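Local coordinates for protein 3-dehydroquinate dehydratase (Clostridium difficile, PDB 4H3D) that catalyses the cis-dehydration of 3-dehydroquinate to 3-dehydroshikimate through a covalent imine intermediate with the enzyme, the third step of the chorismate pathway, at residues N193-K197 / I198-R202. Sequence-based numbering, arbitrary orientation.
Sequences NEMFK and IYADR
Met195 and Tyr199 meet at the C-terminal end of helix 182-199, which connects strand 172-177 to strand 205-208 in a beta-alpha-beta unit of the TIM barrel, and they illustrate how a barrel helix unwinds toward its next strand. Ile198 N donates to Glu194 O (2.8 Å), the usual i to i+4 bond. One residue on, the helix widens into a pi-type turn: Met195 O accepts a hydrogen bond from Ala200 N (2.8 Å, N-H...O 156°), spanning five residues, and a weak one from Tyr199 N. Met195 SD comes within 3.7 Å of Tyr199 CB, its chain lying at about a right angle to the tyrosine, because chi1 (-174°) sets CG opposite the backbone N and the chain then bends at chi2; its CG also reaches the methyl of Ala200. Outside the two segments, Met195 packs on Leu162 and Cys163 of helix 155-167, and Tyr199 on Val159. Glu194 extends beside Tyr199 in the same direction, its carboxylate plane turned 44° from the ring and OE1 salt-bridged to Lys155. The methyl Ile198 CG2 lies against one face of the phenol ring, 3.7 Å from its plane. Glu194 OE2 approaches the ring rim in its plane, 3.9 Å from Tyr199 CE2. Ile198 also turns its other branch to Glu194, CD1 meeting the glutamate CG at 3.6 Å.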
ATOM      1  N   ASN B 193      -1.140 -12.295   7.760  1.00 23.22           N
ATOM      2  CA  ASN B 193      -2.224 -12.007   8.679  1.00 24.67           C
ATOM      3  C   ASN B 193      -2.732 -13.249   9.405  1.00 24.38           C
ATOM      4  O   ASN B 193      -3.117 -13.173  10.580  1.00 27.65           O
ATOM      5  CB  ASN B 193      -3.358 -11.273   7.984  1.00 24.38           C
ATOM      6  CG  ASN B 193      -4.324 -10.649   8.971  1.00 24.73           C
ATOM      7  OD1 ASN B 193      -5.450 -11.054   9.052  1.00 26.48           O
ATOM      8  ND2 ASN B 193      -3.847  -9.687   9.766  1.00 25.83           N
ATOM      9  N   GLU B 194      -2.740 -14.381   8.723  1.00 26.05           N
ATOM     10  CA  GLU B 194      -3.139 -15.643   9.363  1.00 27.96           C
ATOM     11  C   GLU B 194      -2.174 -15.979  10.505  1.00 25.79           C
ATOM     12  O   GLU B 194      -2.598 -16.353  11.599  1.00 26.03           O
ATOM     13  CB  GLU B 194      -3.194 -16.773   8.338  1.00 29.47           C
ATOM     14  CG  GLU B 194      -3.594 -18.114   8.925  1.00 37.44           C
ATOM     15  CD  GLU B 194      -3.953 -19.138   7.853  1.00 45.98           C
ATOM     16  OE1 GLU B 194      -4.703 -18.783   6.908  1.00 49.97           O
ATOM     17  OE2 GLU B 194      -3.503 -20.298   7.972  1.00 51.23           O
ATOM     18  N   MET B 195      -0.880 -15.803  10.254  1.00 24.86           N
ATOM     19  CA  MET B 195       0.134 -16.031  11.265  1.00 25.57           C
ATOM     20  C   MET B 195      -0.085 -15.046  12.415  1.00 27.06           C
ATOM     21  O   MET B 195      -0.176 -15.440  13.579  1.00 27.77           O
ATOM     22  CB  MET B 195       1.527 -15.832  10.666  1.00 24.54           C
ATOM     23  CG  MET B 195       2.670 -16.172  11.597  1.00 26.77           C
ATOM     24  SD  MET B 195       2.778 -17.951  11.893  1.00 28.37           S
ATOM     25  CE  MET B 195       3.975 -17.964  13.236  1.00 24.47           C
ATOM     26  N   PHE B 196      -0.185 -13.763  12.073  1.00 26.84           N
ATOM     27  CA  PHE B 196      -0.399 -12.710  13.052  1.00 27.63           C
ATOM     28  C   PHE B 196      -1.591 -12.996  13.954  1.00 28.71           C
ATOM     29  O   PHE B 196      -1.504 -12.880  15.187  1.00 29.97           O
ATOM     30  CB  PHE B 196      -0.627 -11.362  12.321  1.00 27.91           C
ATOM     31  CG  PHE B 196      -0.782 -10.181  13.244  1.00 30.86           C
ATOM     32  CD1 PHE B 196       0.341  -9.486  13.708  1.00 29.30           C
ATOM     33  CD2 PHE B 196      -2.038  -9.752  13.636  1.00 33.48           C
ATOM     34  CE1 PHE B 196       0.211  -8.392  14.547  1.00 33.57           C
ATOM     35  CE2 PHE B 196      -2.184  -8.657  14.487  1.00 39.52           C
ATOM     36  CZ  PHE B 196      -1.045  -7.971  14.944  1.00 35.51           C
ATOM     37  N   LYS B 197      -2.692 -13.393  13.346  1.00 29.27           N
ATOM     38  CA  LYS B 197      -3.936 -13.598  14.075  1.00 31.81           C
ATOM     39  C   LYS B 197      -4.089 -14.918  14.822  1.00 33.39           C
ATOM     40  O   LYS B 197      -4.611 -14.935  15.935  1.00 31.42           O
ATOM     41  CB  LYS B 197      -5.118 -13.446  13.134  1.00 33.71           C
ATOM     42  CG  LYS B 197      -5.520 -12.019  12.841  1.00 36.40           C
ATOM     43  CD  LYS B 197      -6.819 -12.027  12.072  1.00 41.58           C
ATOM     44  CE  LYS B 197      -7.557 -10.730  12.181  1.00 45.35           C
ATOM     45  NZ  LYS B 197      -8.870 -10.818  11.440  1.00 46.45           N
ATOM     46  N   ILE B 198      -3.619 -16.005  14.215  1.00 32.63           N
ATOM     47  CA  ILE B 198      -3.850 -17.352  14.731  1.00 33.46           C
ATOM     48  C   ILE B 198      -2.669 -18.041  15.400  1.00 32.93           C
ATOM     49  O   ILE B 198      -2.832 -18.606  16.487  1.00 31.43           O
ATOM     50  CB  ILE B 198      -4.336 -18.278  13.580  1.00 36.02           C
ATOM     51  CG1 ILE B 198      -5.568 -17.671  12.897  1.00 38.80           C
ATOM     52  CG2 ILE B 198      -4.651 -19.696  14.101  1.00 35.27           C
ATOM     53  CD1 ILE B 198      -5.967 -18.384  11.648  1.00 44.33           C
ATOM     54  N   TYR B 199      -1.481 -17.983  14.778  1.00 30.10           N
ATOM     55  CA  TYR B 199      -0.323 -18.761  15.264  1.00 30.87           C
ATOM     56  C   TYR B 199       0.797 -18.032  15.985  1.00 29.75           C
ATOM     57  O   TYR B 199       1.490 -18.635  16.785  1.00 29.18           O
ATOM     58  CB  TYR B 199       0.302 -19.527  14.095  1.00 30.99           C
ATOM     59  CG  TYR B 199      -0.652 -20.456  13.421  1.00 36.86           C
ATOM     60  CD1 TYR B 199      -1.050 -21.631  14.041  1.00 42.50           C
ATOM     61  CD2 TYR B 199      -1.169 -20.168  12.167  1.00 38.99           C
ATOM     62  CE1 TYR B 199      -1.929 -22.492  13.433  1.00 44.54           C
ATOM     63  CE2 TYR B 199      -2.056 -21.029  11.548  1.00 41.86           C
ATOM     64  CZ  TYR B 199      -2.430 -22.193  12.190  1.00 45.93           C
ATOM     65  OH  TYR B 199      -3.313 -23.063  11.599  1.00 48.30           O
ATOM     66  N   ALA B 200       0.983 -16.750  15.706  1.00 27.64           N
ATOM     67  CA  ALA B 200       2.087 -16.009  16.280  1.00 27.47           C
ATOM     68  C   ALA B 200       1.912 -15.636  17.750  1.00 29.19           C
ATOM     69  O   ALA B 200       0.837 -15.192  18.177  1.00 27.65           O
ATOM     70  CB  ALA B 200       2.342 -14.755  15.462  1.00 26.83           C
ATOM     71  N   ASP B 201       2.968 -15.832  18.535  1.00 28.14           N
ATOM     72  CA  ASP B 201       2.953 -15.353  19.913  1.00 29.93           C
ATOM     73  C   ASP B 201       4.066 -14.325  20.092  1.00 28.14           C
ATOM     74  O   ASP B 201       4.469 -14.034  21.201  1.00 30.15           O
ATOM     75  CB  ASP B 201       3.007 -16.486  20.943  1.00 30.88           C
ATOM     76  CG  ASP B 201       4.285 -17.298  20.889  1.00 35.28           C
ATOM     77  OD1 ASP B 201       5.229 -16.972  20.124  1.00 34.64           O
ATOM     78  OD2 ASP B 201       4.333 -18.293  21.640  1.00 39.32           O
ATOM     79  N   ARG B 202       4.544 -13.787  18.964  1.00 26.89           N
ATOM     80  CA  ARG B 202       5.589 -12.754  18.937  1.00 25.92           C
ATOM     81  C   ARG B 202       5.482 -12.001  17.597  1.00 24.04           C
ATOM     82  O   ARG B 202       4.753 -12.436  16.694  1.00 23.89           O
ATOM     83  CB  ARG B 202       6.963 -13.395  19.079  1.00 24.39           C
ATOM     84  CG  ARG B 202       7.372 -14.233  17.886  1.00 24.43           C
ATOM     85  CD  ARG B 202       8.395 -15.276  18.305  1.00 26.81           C
ATOM     86  NE  ARG B 202       7.796 -16.320  19.147  1.00 27.27           N
ATOM     87  CZ  ARG B 202       8.485 -17.251  19.810  1.00 27.68           C
ATOM     88  NH1 ARG B 202       7.850 -18.159  20.539  1.00 25.83           N
ATOM     89  NH2 ARG B 202       9.807 -17.273  19.757  1.00 27.20           N
TER